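Local coordinates for TIR-like domain-containing protein (Prevotella corporis, PDB 7EBD) that belongs to the prokaryotic STING family and holds C2E in a pocket that two copies of the chain build together, at residues A[8-13]-A[101-106]; A[13-18]-A[142-147]; A[63-68]-A[85-90]. All coordinates share one frame; numbering follows the deposited sequence.

All three contacts touch C2E. Interactions 1 and 2 are neighbours, with centres about 11 Å apart: both use helix 6-28 and share Ser13, and Tyr14 CZ of interaction 2 packs 3.5 Å from Pro101 CG of interaction 1. Interaction 3 lies on the other side of the chain's centre, about 20 Å from the centre of interaction 1 and 21 Å from that of interaction 2. It still meets interaction 2 where Phe18 CE1 comes 3.9 Å from Ile86 CG2, next to the pocket. Thr102 and Ile103 meet the sugar and phosphate of C2E, Tyr14 the sugar, Phe18 lies against one base, and His85 bonds that base's edge.

Interaction 1 (A[8-13]-A[101-106]); sequences TVIAIS and PTILSG. With C2E (9,9'-[(2R,3R,3aS,5S,7aR,9R,10R,10aS,12S,14aR)-3,5,10,12-tetrahydroxy-5,12-dioxidooctahydro-2H,7H-difuro[3,2-d:3',2'-j][1,3,7,9,2,8]tetraoxadiphosphacyclododecine-2,9-diyl]bis(2-amino-1,9-dihydro-6H-purin-6-one)), chain E.
Ile10 and Ile103 pack one turn of helix 6-28 against the loop that leads into helix 104-111, inside a prokaryotic STING domain and forming part of its C2E pocket. The tight part is these two isoleucines, which slide past each other in opposite directions. Ile10 CG2 meets Ile103 CG2 at 3.7 Å, while the other branch of Ile10 puts CD1 3.9 Å from Ile103 CG1. Ile103 CG1 stands anti to its own backbone N (chi1 -166°) and the chain stays fully extended (chi2 180°), which carries CD1 onto the backbone of the opposite helix. Ile103 CD1 sits there 3.6 Å from Ile10 O and 3.7 Å from Ser13 CB, spanning one turn. Packing is slacker at Leu104, whose CD2 reaches Ile10 CG2 only at 4.1 Å; Phe137 of helix 124-146 touches both of these side chains.

The more open side is that of Thr102 and Ser105, both partly exposed, which leave the helix to their neighbours. Within the type I turn from Pro101 to Leu104, Ile103 points toward the helix while Thr102 OG1 meets the ligand. Ser13 OG has its strongest partner in Ile103 O of the second subunit, and Ile10 packs on its own counterpart there, placing the contact at the dimer interface. On the ligand side, the hydroxyl C2E O2' donates to Thr102 OG1 at 3.0 Å. The same O2' accepts a weak bond from Ile103 N at 3.4 Å, so the turn grips it from two adjacent residues. Ile103 thus serves two neighbours at once: its CD1 lies on the helix, while its CB approaches C2E O3' to 3.2 Å.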
# COMPACT_ATOMS: atom_id res chain seq x y z
N THR A 8 10.81 -7.34 5.55
CA THR A 8 10.10 -7.39 6.83
C THR A 8 9.14 -6.22 6.97
O THR A 8 7.96 -6.40 7.30
CB THR A 8 11.11 -7.41 7.98
OG1 THR A 8 11.88 -8.62 7.93
CG2 THR A 8 10.40 -7.32 9.31
N VAL A 9 9.62 -5.00 6.71
CA VAL A 9 8.77 -3.82 6.80
C VAL A 9 7.67 -3.87 5.76
O VAL A 9 6.53 -3.45 6.01
CB VAL A 9 9.62 -2.54 6.67
CG1 VAL A 9 8.74 -1.31 6.73
CG2 VAL A 9 10.68 -2.50 7.75
N ILE A 10 7.98 -4.37 4.56
CA ILE A 10 6.97 -4.51 3.52
C ILE A 10 5.87 -5.46 3.98
O ILE A 10 4.67 -5.19 3.79
CB ILE A 10 7.62 -4.98 2.20
CG1 ILE A 10 8.46 -3.86 1.59
CG2 ILE A 10 6.56 -5.46 1.22
CD1 ILE A 10 7.65 -2.66 1.17
N ALA A 11 6.25 -6.59 4.58
CA ALA A 11 5.26 -7.53 5.08
C ALA A 11 4.41 -6.91 6.18
O ALA A 11 3.19 -7.12 6.23
CB ALA A 11 5.95 -8.80 5.58
N ILE A 12 5.03 -6.15 7.08
CA ILE A 12 4.28 -5.52 8.16
C ILE A 12 3.28 -4.51 7.60
O ILE A 12 2.12 -4.46 8.03
CB ILE A 12 5.23 -4.87 9.18
CG1 ILE A 12 6.15 -5.91 9.81
CG2 ILE A 12 4.43 -4.17 10.27
CD1 ILE A 12 7.17 -5.33 10.76
N SER A 13 3.72 -3.68 6.64
CA SER A 13 2.81 -2.71 6.05
C SER A 13 1.68 -3.39 5.30
O SER A 13 0.52 -2.96 5.38
CB SER A 13 3.59 -1.78 5.11
OG SER A 13 4.42 -0.89 5.83
N PRO A 101 0.24 -9.19 -3.68
CA PRO A 101 0.67 -7.94 -3.01
C PRO A 101 1.43 -7.00 -3.93
O PRO A 101 2.61 -7.22 -4.22
CB PRO A 101 1.55 -8.45 -1.86
CG PRO A 101 1.23 -9.91 -1.72
CD PRO A 101 0.88 -10.37 -3.09
N THR A 102 0.76 -5.94 -4.39
CA THR A 102 1.42 -4.95 -5.23
C THR A 102 2.52 -4.19 -4.49
O THR A 102 3.42 -3.65 -5.13
CB THR A 102 0.39 -3.97 -5.79
OG1 THR A 102 -0.40 -3.45 -4.71
CG2 THR A 102 -0.52 -4.67 -6.78
N ILE A 103 2.46 -4.16 -3.15
CA ILE A 103 3.47 -3.50 -2.34
C ILE A 103 4.86 -4.07 -2.60
O ILE A 103 5.87 -3.39 -2.35
CB ILE A 103 3.11 -3.60 -0.85
CG1 ILE A 103 3.95 -2.64 -0.01
CG2 ILE A 103 3.25 -5.04 -0.36
CD1 ILE A 103 3.64 -2.67 1.47
N LEU A 104 4.95 -5.30 -3.11
CA LEU A 104 6.24 -5.90 -3.41
C LEU A 104 6.97 -5.19 -4.53
O LEU A 104 8.18 -5.41 -4.70
CB LEU A 104 6.06 -7.38 -3.76
CG LEU A 104 5.54 -8.32 -2.67
CD1 LEU A 104 5.14 -9.65 -3.26
CD2 LEU A 104 6.59 -8.50 -1.58
N SER A 105 6.27 -4.35 -5.30
CA SER A 105 6.88 -3.65 -6.43
C SER A 105 8.21 -3.01 -6.03
O SER A 105 9.25 -3.28 -6.63
CB SER A 105 5.91 -2.60 -6.98
OG SER A 105 5.66 -1.60 -6.01
N GLY A 106 8.17 -2.16 -5.00
CA GLY A 106 9.39 -1.50 -4.54
C GLY A 106 10.52 -2.48 -4.31
O GLY A 106 11.65 -2.25 -4.75
P1 C2E E . -0.92 0.93 2.49
O2P C2E E . -2.22 1.65 2.80
O1P C2E E . -0.31 0.65 3.83
O5' C2E E . -1.12 -0.56 1.83
C5' C2E E . -0.03 -1.42 1.85
C4' C2E E . -0.27 -2.56 0.81
O4' C2E E . -1.32 -3.25 1.15
C3' C2E E . -0.60 -1.97 -0.58
O3' C2E E . 0.54 -1.80 -1.28
C2' C2E E . -1.48 -3.07 -1.20
O2' C2E E . -0.63 -4.16 -1.76
C1' C2E E . -2.17 -3.55 -0.20
N9 C2E E . -3.46 -2.91 -0.13
C8 C2E E . -3.71 -1.84 0.64
N7 C2E E . -5.01 -1.56 0.41
C5 C2E E . -5.50 -2.45 -0.47
C6 C2E E . -6.89 -2.63 -1.09
O6 C2E E . -7.77 -1.90 -0.81
N1 C2E E . -7.12 -3.69 -2.02
C2 C2E E . -6.05 -4.59 -2.38
N2 C2E E . -6.28 -5.67 -3.32
N3 C2E E . -4.73 -4.42 -1.78
C4 C2E E . -4.50 -3.31 -0.81
P11 C2E E . 0.36 -0.77 -2.58
O21 C2E E . -0.60 -1.23 -3.65
O11 C2E E . 1.71 -0.72 -3.25
O5A C2E E . 0.08 0.73 -1.95
C5A C2E E . 1.25 1.25 -1.37
C4A C2E E . 0.94 2.53 -0.69
O4A C2E E . 0.53 3.42 -1.56
C3A C2E E . -0.33 2.33 0.39
O3A C2E E . 0.20 1.87 1.72
C2A C2E E . -0.84 3.43 0.51
O2A C2E E . -0.08 4.29 1.49
C1A C2E E . -0.70 4.08 -0.97
N91 C2E E . -1.76 3.79 -1.69
C81 C2E E . -1.98 2.80 -2.57
N71 C2E E . -3.24 2.96 -3.03
C51 C2E E . -3.77 4.03 -2.43
C61 C2E E . -5.14 4.68 -2.56
O61 C2E E . -5.95 4.23 -3.29
N11 C2E E . -5.45 5.84 -1.79
C21 C2E E . -4.47 6.40 -0.89
N21 C2E E . -4.78 7.58 -0.11
N31 C2E E . -3.16 5.77 -0.78
C41 C2E E . -2.84 4.56 -1.59

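Interaction 2 (A[13-18]-A[142-147]); sequences SYFEGF and QLLINE. With C2E (9,9'-[(2R,3R,3aS,5S,7aR,9R,10R,10aS,12S,14aR)-3,5,10,12-tetrahydroxy-5,12-dioxidooctahydro-2H,7H-difuro[3,2-d:3',2'-j][1,3,7,9,2,8]tetraoxadiphosphacyclododecine-2,9-diyl]bis(2-amino-1,9-dihydro-6H-purin-6-one)), chain E.
Phe15 comes off helix 6-28 toward Leu144, and its atoms can be followed outward one by one. With CG anti to the backbone N (chi1 176°), the side chain leaves straight for helix 124-146. Phe15 CB meets the leucine's branch end first, 3.7 Å from Leu144 CD1. CG and both delta carbons then run beneath Leu144 CB, which sits over the centre of the Phe15 ring face, 3.8 Å from the centroid and just 10° off the normal, a clear CH-pi contact. Farther out, the ring leaves the leucine side chain for its backbone: Phe15 CZ is 3.5 Å from Leu144 O. Phe15 CE1 has a looser apolar neighbour in Ile145 CG1, at 4.3 Å. At the ring's edge, in its plane, lies Glu16 OE1, which also forms a salt bridge with Lys109 of the second subunit.

This is helix-helix packing in a STING fold, tying the pocket-lining helix 6-28 to the last turn of helix 124-146. Leu141 and Cys151 add to the surroundings of the phenylalanine. The same helix turn serves C2E with the residues beside Phe15. Tyr14 presents its ring edge to the ligand, CD1 3.5 Å from C2E O4', and its hydroxyl is bonded to Asp99. A wider pi-type turn spans residues 15-18, and Phe18 lays one ring face against the base, with Phe18 CD1 3.5 Å from C2E N3.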
# COMPACT_ATOMS: atom_id res chain seq x y z
N SER A 13 3.72 -3.68 6.64
CA SER A 13 2.81 -2.71 6.05
C SER A 13 1.68 -3.39 5.30
O SER A 13 0.52 -2.96 5.38
CB SER A 13 3.59 -1.78 5.11
OG SER A 13 4.42 -0.89 5.83
N TYR A 14 1.99 -4.47 4.57
CA TYR A 14 0.95 -5.20 3.85
C TYR A 14 -0.05 -5.82 4.80
O TYR A 14 -1.26 -5.82 4.53
CB TYR A 14 1.61 -6.26 2.96
CG TYR A 14 0.65 -7.10 2.15
CD1 TYR A 14 -0.17 -6.53 1.20
CD2 TYR A 14 0.60 -8.48 2.32
CE1 TYR A 14 -1.04 -7.29 0.45
CE2 TYR A 14 -0.27 -9.26 1.57
CZ TYR A 14 -1.09 -8.66 0.64
OH TYR A 14 -1.95 -9.43 -0.11
N PHE A 15 0.42 -6.35 5.93
CA PHE A 15 -0.49 -6.96 6.90
C PHE A 15 -1.36 -5.91 7.58
O PHE A 15 -2.57 -6.10 7.73
CB PHE A 15 0.32 -7.74 7.93
CG PHE A 15 -0.51 -8.34 9.04
CD1 PHE A 15 -1.15 -9.55 8.87
CD2 PHE A 15 -0.65 -7.68 10.25
CE1 PHE A 15 -1.92 -10.10 9.88
CE2 PHE A 15 -1.42 -8.21 11.27
CZ PHE A 15 -2.05 -9.43 11.08
N GLU A 16 -0.76 -4.78 7.98
CA GLU A 16 -1.51 -3.75 8.69
C GLU A 16 -2.51 -3.05 7.78
O GLU A 16 -3.60 -2.67 8.22
CB GLU A 16 -0.55 -2.74 9.32
CG GLU A 16 0.27 -3.28 10.48
CD GLU A 16 -0.58 -3.78 11.62
OE1 GLU A 16 -0.33 -4.90 12.12
OE2 GLU A 16 -1.52 -3.06 12.02
N GLY A 17 -2.15 -2.85 6.51
CA GLY A 17 -2.98 -2.09 5.60
C GLY A 17 -3.94 -2.89 4.75
O GLY A 17 -4.71 -2.29 3.99
N PHE A 18 -3.95 -4.22 4.84
CA PHE A 18 -4.83 -5.00 3.98
C PHE A 18 -5.24 -6.33 4.60
O PHE A 18 -6.44 -6.57 4.80
CB PHE A 18 -4.16 -5.25 2.62
CG PHE A 18 -4.92 -6.20 1.75
CD1 PHE A 18 -6.10 -5.81 1.13
CD2 PHE A 18 -4.46 -7.50 1.55
CE1 PHE A 18 -6.81 -6.69 0.33
CE2 PHE A 18 -5.17 -8.38 0.74
CZ PHE A 18 -6.34 -7.97 0.13
N GLN A 142 3.43 -14.78 7.44
CA GLN A 142 2.84 -15.94 8.10
C GLN A 142 2.90 -15.80 9.62
O GLN A 142 1.95 -16.17 10.32
CB GLN A 142 3.55 -17.22 7.66
CG GLN A 142 2.88 -18.49 8.12
CD GLN A 142 1.51 -18.68 7.50
OE1 GLN A 142 1.40 -18.94 6.30
NE2 GLN A 142 0.46 -18.54 8.30
N LEU A 143 4.01 -15.27 10.15
CA LEU A 143 4.10 -15.04 11.58
C LEU A 143 3.06 -14.03 12.05
O LEU A 143 2.45 -14.21 13.11
CB LEU A 143 5.51 -14.55 11.95
CG LEU A 143 6.64 -15.58 11.83
CD1 LEU A 143 7.99 -14.93 12.09
CD2 LEU A 143 6.41 -16.74 12.77
N LEU A 144 2.82 -12.98 11.26
CA LEU A 144 1.79 -12.01 11.63
C LEU A 144 0.40 -12.61 11.53
O LEU A 144 -0.48 -12.29 12.34
CB LEU A 144 1.91 -10.76 10.75
CG LEU A 144 3.19 -9.95 10.92
CD1 LEU A 144 3.24 -8.80 9.92
CD2 LEU A 144 3.31 -9.43 12.34
N ILE A 145 0.18 -13.48 10.54
CA ILE A 145 -1.12 -14.13 10.39
C ILE A 145 -1.40 -15.06 11.57
O ILE A 145 -2.52 -15.10 12.10
CB ILE A 145 -1.18 -14.89 9.05
CG1 ILE A 145 -1.29 -13.91 7.89
CG2 ILE A 145 -2.33 -15.89 9.04
CD1 ILE A 145 -0.99 -14.53 6.54
N ASN A 146 -0.38 -15.79 12.02
CA ASN A 146 -0.57 -16.74 13.11
C ASN A 146 -0.90 -16.04 14.43
O ASN A 146 -1.55 -16.63 15.29
CB ASN A 146 0.67 -17.62 13.27
CG ASN A 146 0.88 -18.54 12.09
OD1 ASN A 146 -0.05 -18.84 11.34
ND2 ASN A 146 2.12 -19.01 11.92
N GLU A 147 -0.45 -14.80 14.60
CA GLU A 147 -0.70 -14.04 15.82
C GLU A 147 -2.02 -13.27 15.77
O GLU A 147 -2.28 -12.47 16.67
CB GLU A 147 0.46 -13.09 16.09
CG GLU A 147 1.76 -13.79 16.42
CD GLU A 147 2.93 -12.83 16.55
OE1 GLU A 147 3.92 -12.99 15.80
OE2 GLU A 147 2.86 -11.92 17.39
P1 C2E E . -0.92 0.93 2.49
O2P C2E E . -2.22 1.65 2.80
O1P C2E E . -0.31 0.65 3.83
O5' C2E E . -1.12 -0.56 1.83
C5' C2E E . -0.03 -1.42 1.85
C4' C2E E . -0.27 -2.56 0.81
O4' C2E E . -1.32 -3.25 1.15
C3' C2E E . -0.60 -1.97 -0.58
O3' C2E E . 0.54 -1.80 -1.28
C2' C2E E . -1.48 -3.07 -1.20
O2' C2E E . -0.63 -4.16 -1.76
C1' C2E E . -2.17 -3.55 -0.20
N9 C2E E . -3.46 -2.91 -0.13
C8 C2E E . -3.71 -1.84 0.64
N7 C2E E . -5.01 -1.56 0.41
C5 C2E E . -5.50 -2.45 -0.47
C6 C2E E . -6.89 -2.63 -1.09
O6 C2E E . -7.77 -1.90 -0.81
N1 C2E E . -7.12 -3.69 -2.02
C2 C2E E . -6.05 -4.59 -2.38
N2 C2E E . -6.28 -5.67 -3.32
N3 C2E E . -4.73 -4.42 -1.78
C4 C2E E . -4.50 -3.31 -0.81
P11 C2E E . 0.36 -0.77 -2.58
O21 C2E E . -0.60 -1.23 -3.65
O11 C2E E . 1.71 -0.72 -3.25
O5A C2E E . 0.08 0.73 -1.95
C5A C2E E . 1.25 1.25 -1.37
C4A C2E E . 0.94 2.53 -0.69
O4A C2E E . 0.53 3.42 -1.56
C3A C2E E . -0.33 2.33 0.39
O3A C2E E . 0.20 1.87 1.72
C2A C2E E . -0.84 3.43 0.51
O2A C2E E . -0.08 4.29 1.49
C1A C2E E . -0.70 4.08 -0.97
N91 C2E E . -1.76 3.79 -1.69
C81 C2E E . -1.98 2.80 -2.57
N71 C2E E . -3.24 2.96 -3.03
C51 C2E E . -3.77 4.03 -2.43
C61 C2E E . -5.14 4.68 -2.56
O61 C2E E . -5.95 4.23 -3.29
N11 C2E E . -5.45 5.84 -1.79
C21 C2E E . -4.47 6.40 -0.89
N21 C2E E . -4.78 7.58 -0.11
N31 C2E E . -3.16 5.77 -0.78
C41 C2E E . -2.84 4.56 -1.59

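Interaction 3 (A[63-68]-A[85-90]); sequences LFYKKQ and HIVSKE. With C2E (9,9'-[(2R,3R,3aS,5S,7aR,9R,10R,10aS,12S,14aR)-3,5,10,12-tetrahydroxy-5,12-dioxidooctahydro-2H,7H-difuro[3,2-d:3',2'-j][1,3,7,9,2,8]tetraoxadiphosphacyclododecine-2,9-diyl]bis(2-amino-1,9-dihydro-6H-purin-6-one)), chain E; ACT (acetate ion), chain C.
The Tyr65 ring carries Val87 CG2 on one face, almost exactly over its centre: the methyl is 3.4 Å from the centroid and 5° off the normal. All six ring carbons are therefore nearly equidistant from it, a close CH-pi contact in which the two side chains cross at about a right angle. Val87 CG1 lies nearer the rim, 3.9 Å from Tyr65 CD2. Tyr65 CE1 lies at the edge of the Phe64 ring, in its plane, and one face of that ring bears Gln68 CG.

The contact seats the end of helix 57-67 on strand 84-91 of the STING domain's mixed sheet. Beyond the ring it is sparse: the Lys89 chain, bent at chi3 (-100°), brings Lys89 CD 4.0 Å from Gln68 O. Tyr65 OH is bonded to Met100 N, which pins the outer end of the ring.

At the start of the strand, C2E N1 donates to His85 O at 2.6 Å. The ligand's N2 adds a weak bond to the same His85 O at 3.0 Å, and His85 N gives a weak one to O6. Farther along, Ser88 OG, also bonded to Thr73 OG1, donates to an acetate ion, probably from the crystallisation liquor.

The Tyr65-Val87 contact rests on dispersion and CH-pi attraction, while the backbone polar groups of His85 are left to read the edge of the base.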
# COMPACT_ATOMS: atom_id res chain seq x y z
N LEU A 63 -3.07 -10.52 -14.85
CA LEU A 63 -3.07 -11.77 -15.59
C LEU A 63 -3.54 -12.93 -14.71
O LEU A 63 -4.34 -13.76 -15.15
CB LEU A 63 -1.68 -12.05 -16.15
CG LEU A 63 -1.58 -13.08 -17.27
CD1 LEU A 63 -2.41 -12.66 -18.47
CD2 LEU A 63 -0.13 -13.30 -17.67
N PHE A 64 -3.06 -12.99 -13.47
CA PHE A 64 -3.49 -14.06 -12.57
C PHE A 64 -4.97 -13.95 -12.25
O PHE A 64 -5.67 -14.97 -12.18
CB PHE A 64 -2.65 -14.01 -11.28
CG PHE A 64 -3.14 -14.95 -10.21
CD1 PHE A 64 -2.84 -16.30 -10.27
CD2 PHE A 64 -3.88 -14.48 -9.14
CE1 PHE A 64 -3.28 -17.16 -9.28
CE2 PHE A 64 -4.32 -15.34 -8.15
CZ PHE A 64 -4.01 -16.68 -8.22
N TYR A 65 -5.47 -12.73 -12.05
CA TYR A 65 -6.89 -12.56 -11.75
C TYR A 65 -7.76 -12.96 -12.93
O TYR A 65 -8.82 -13.58 -12.74
CB TYR A 65 -7.18 -11.11 -11.34
CG TYR A 65 -6.44 -10.64 -10.11
CD1 TYR A 65 -5.93 -11.54 -9.19
CD2 TYR A 65 -6.24 -9.28 -9.88
CE1 TYR A 65 -5.26 -11.11 -8.06
CE2 TYR A 65 -5.57 -8.84 -8.76
CZ TYR A 65 -5.08 -9.75 -7.85
OH TYR A 65 -4.41 -9.31 -6.73
N LYS A 66 -7.34 -12.63 -14.15
CA LYS A 66 -8.15 -13.00 -15.31
C LYS A 66 -8.08 -14.50 -15.57
O LYS A 66 -9.08 -15.11 -15.97
CB LYS A 66 -7.70 -12.20 -16.53
CG LYS A 66 -8.57 -12.38 -17.78
CD LYS A 66 -8.12 -13.52 -18.68
CE LYS A 66 -6.89 -13.14 -19.48
NZ LYS A 66 -6.04 -14.32 -19.80
N LYS A 67 -6.91 -15.11 -15.35
CA LYS A 67 -6.78 -16.55 -15.57
C LYS A 67 -7.50 -17.38 -14.52
O LYS A 67 -7.74 -18.57 -14.75
CB LYS A 67 -5.31 -16.95 -15.62
CG LYS A 67 -4.55 -16.43 -16.84
CD LYS A 67 -3.15 -17.00 -16.89
CE LYS A 67 -2.45 -16.65 -18.19
NZ LYS A 67 -1.08 -17.24 -18.26
N GLN A 68 -7.86 -16.79 -13.38
CA GLN A 68 -8.56 -17.50 -12.32
C GLN A 68 -10.07 -17.28 -12.37
O GLN A 68 -10.79 -17.89 -11.56
CB GLN A 68 -8.02 -17.07 -10.95
CG GLN A 68 -6.60 -17.54 -10.66
CD GLN A 68 -6.48 -19.05 -10.58
OE1 GLN A 68 -7.37 -19.73 -10.08
NE2 GLN A 68 -5.36 -19.58 -11.07
N HIS A 85 -10.82 -2.81 -1.96
CA HIS A 85 -11.14 -3.41 -3.24
C HIS A 85 -10.38 -4.72 -3.41
O HIS A 85 -9.19 -4.81 -3.09
CB HIS A 85 -10.81 -2.45 -4.39
CG HIS A 85 -11.72 -1.26 -4.44
ND1 HIS A 85 -12.89 -1.24 -5.17
CD2 HIS A 85 -11.62 -0.04 -3.86
CE1 HIS A 85 -13.47 -0.06 -5.03
NE2 HIS A 85 -12.73 0.69 -4.24
N ILE A 86 -11.07 -5.73 -3.92
CA ILE A 86 -10.55 -7.09 -4.01
C ILE A 86 -11.06 -7.73 -5.29
O ILE A 86 -11.95 -7.22 -5.97
CB ILE A 86 -10.96 -7.95 -2.80
CG1 ILE A 86 -12.46 -7.78 -2.55
CG2 ILE A 86 -10.15 -7.58 -1.57
CD1 ILE A 86 -13.14 -9.00 -1.97
N VAL A 87 -10.48 -8.89 -5.61
CA VAL A 87 -11.00 -9.79 -6.63
C VAL A 87 -11.38 -11.09 -5.96
O VAL A 87 -10.66 -11.57 -5.07
CB VAL A 87 -9.98 -10.02 -7.76
CG1 VAL A 87 -9.91 -8.81 -8.67
CG2 VAL A 87 -8.61 -10.32 -7.18
N SER A 88 -12.51 -11.66 -6.36
CA SER A 88 -13.03 -12.82 -5.66
C SER A 88 -13.82 -13.70 -6.62
O SER A 88 -14.03 -13.36 -7.78
CB SER A 88 -13.92 -12.41 -4.48
OG SER A 88 -15.05 -11.69 -4.92
N LYS A 89 -14.23 -14.85 -6.10
CA LYS A 89 -15.09 -15.77 -6.82
C LYS A 89 -15.87 -16.60 -5.81
O LYS A 89 -15.61 -16.56 -4.60
CB LYS A 89 -14.29 -16.67 -7.77
CG LYS A 89 -13.47 -17.74 -7.07
CD LYS A 89 -12.61 -18.52 -8.05
CE LYS A 89 -13.24 -19.85 -8.40
NZ LYS A 89 -12.28 -20.75 -9.11
N GLU A 90 -16.83 -17.36 -6.32
CA GLU A 90 -17.68 -18.22 -5.52
C GLU A 90 -17.28 -19.67 -5.75
O GLU A 90 -17.13 -20.10 -6.90
CB GLU A 90 -19.16 -18.01 -5.88
CG GLU A 90 -20.07 -19.16 -5.49
CD GLU A 90 -21.47 -19.01 -6.06
OE1 GLU A 90 -22.02 -17.90 -5.99
OE2 GLU A 90 -22.01 -20.01 -6.58
P1 C2E E . -0.92 0.93 2.49
O2P C2E E . -2.22 1.65 2.80
O1P C2E E . -0.31 0.65 3.83
O5' C2E E . -1.12 -0.56 1.83
C5' C2E E . -0.03 -1.42 1.85
C4' C2E E . -0.27 -2.56 0.81
O4' C2E E . -1.32 -3.25 1.15
C3' C2E E . -0.60 -1.97 -0.58
O3' C2E E . 0.54 -1.80 -1.28
C2' C2E E . -1.48 -3.07 -1.20
O2' C2E E . -0.63 -4.16 -1.76
C1' C2E E . -2.17 -3.55 -0.20
N9 C2E E . -3.46 -2.91 -0.13
C8 C2E E . -3.71 -1.84 0.64
N7 C2E E . -5.01 -1.56 0.41
C5 C2E E . -5.50 -2.45 -0.47
C6 C2E E . -6.89 -2.63 -1.09
O6 C2E E . -7.77 -1.90 -0.81
N1 C2E E . -7.12 -3.69 -2.02
C2 C2E E . -6.05 -4.59 -2.38
N2 C2E E . -6.28 -5.67 -3.32
N3 C2E E . -4.73 -4.42 -1.78
C4 C2E E . -4.50 -3.31 -0.81
P11 C2E E . 0.36 -0.77 -2.58
O21 C2E E . -0.60 -1.23 -3.65
O11 C2E E . 1.71 -0.72 -3.25
O5A C2E E . 0.08 0.73 -1.95
C5A C2E E . 1.25 1.25 -1.37
C4A C2E E . 0.94 2.53 -0.69
O4A C2E E . 0.53 3.42 -1.56
C3A C2E E . -0.33 2.33 0.39
O3A C2E E . 0.20 1.87 1.72
C2A C2E E . -0.84 3.43 0.51
O2A C2E E . -0.08 4.29 1.49
C1A C2E E . -0.70 4.08 -0.97
N91 C2E E . -1.76 3.79 -1.69
C81 C2E E . -1.98 2.80 -2.57
N71 C2E E . -3.24 2.96 -3.03
C51 C2E E . -3.77 4.03 -2.43
C61 C2E E . -5.14 4.68 -2.56
O61 C2E E . -5.95 4.23 -3.29
N11 C2E E . -5.45 5.84 -1.79
C21 C2E E . -4.47 6.40 -0.89
N21 C2E E . -4.78 7.58 -0.11
N31 C2E E . -3.16 5.77 -0.78
C41 C2E E . -2.84 4.56 -1.59
C ACT C . -18.43 -12.31 -6.33
O ACT C . -17.23 -12.68 -6.27
OXT ACT C . -18.92 -11.32 -6.94
CH3 ACT C . -19.44 -13.20 -5.55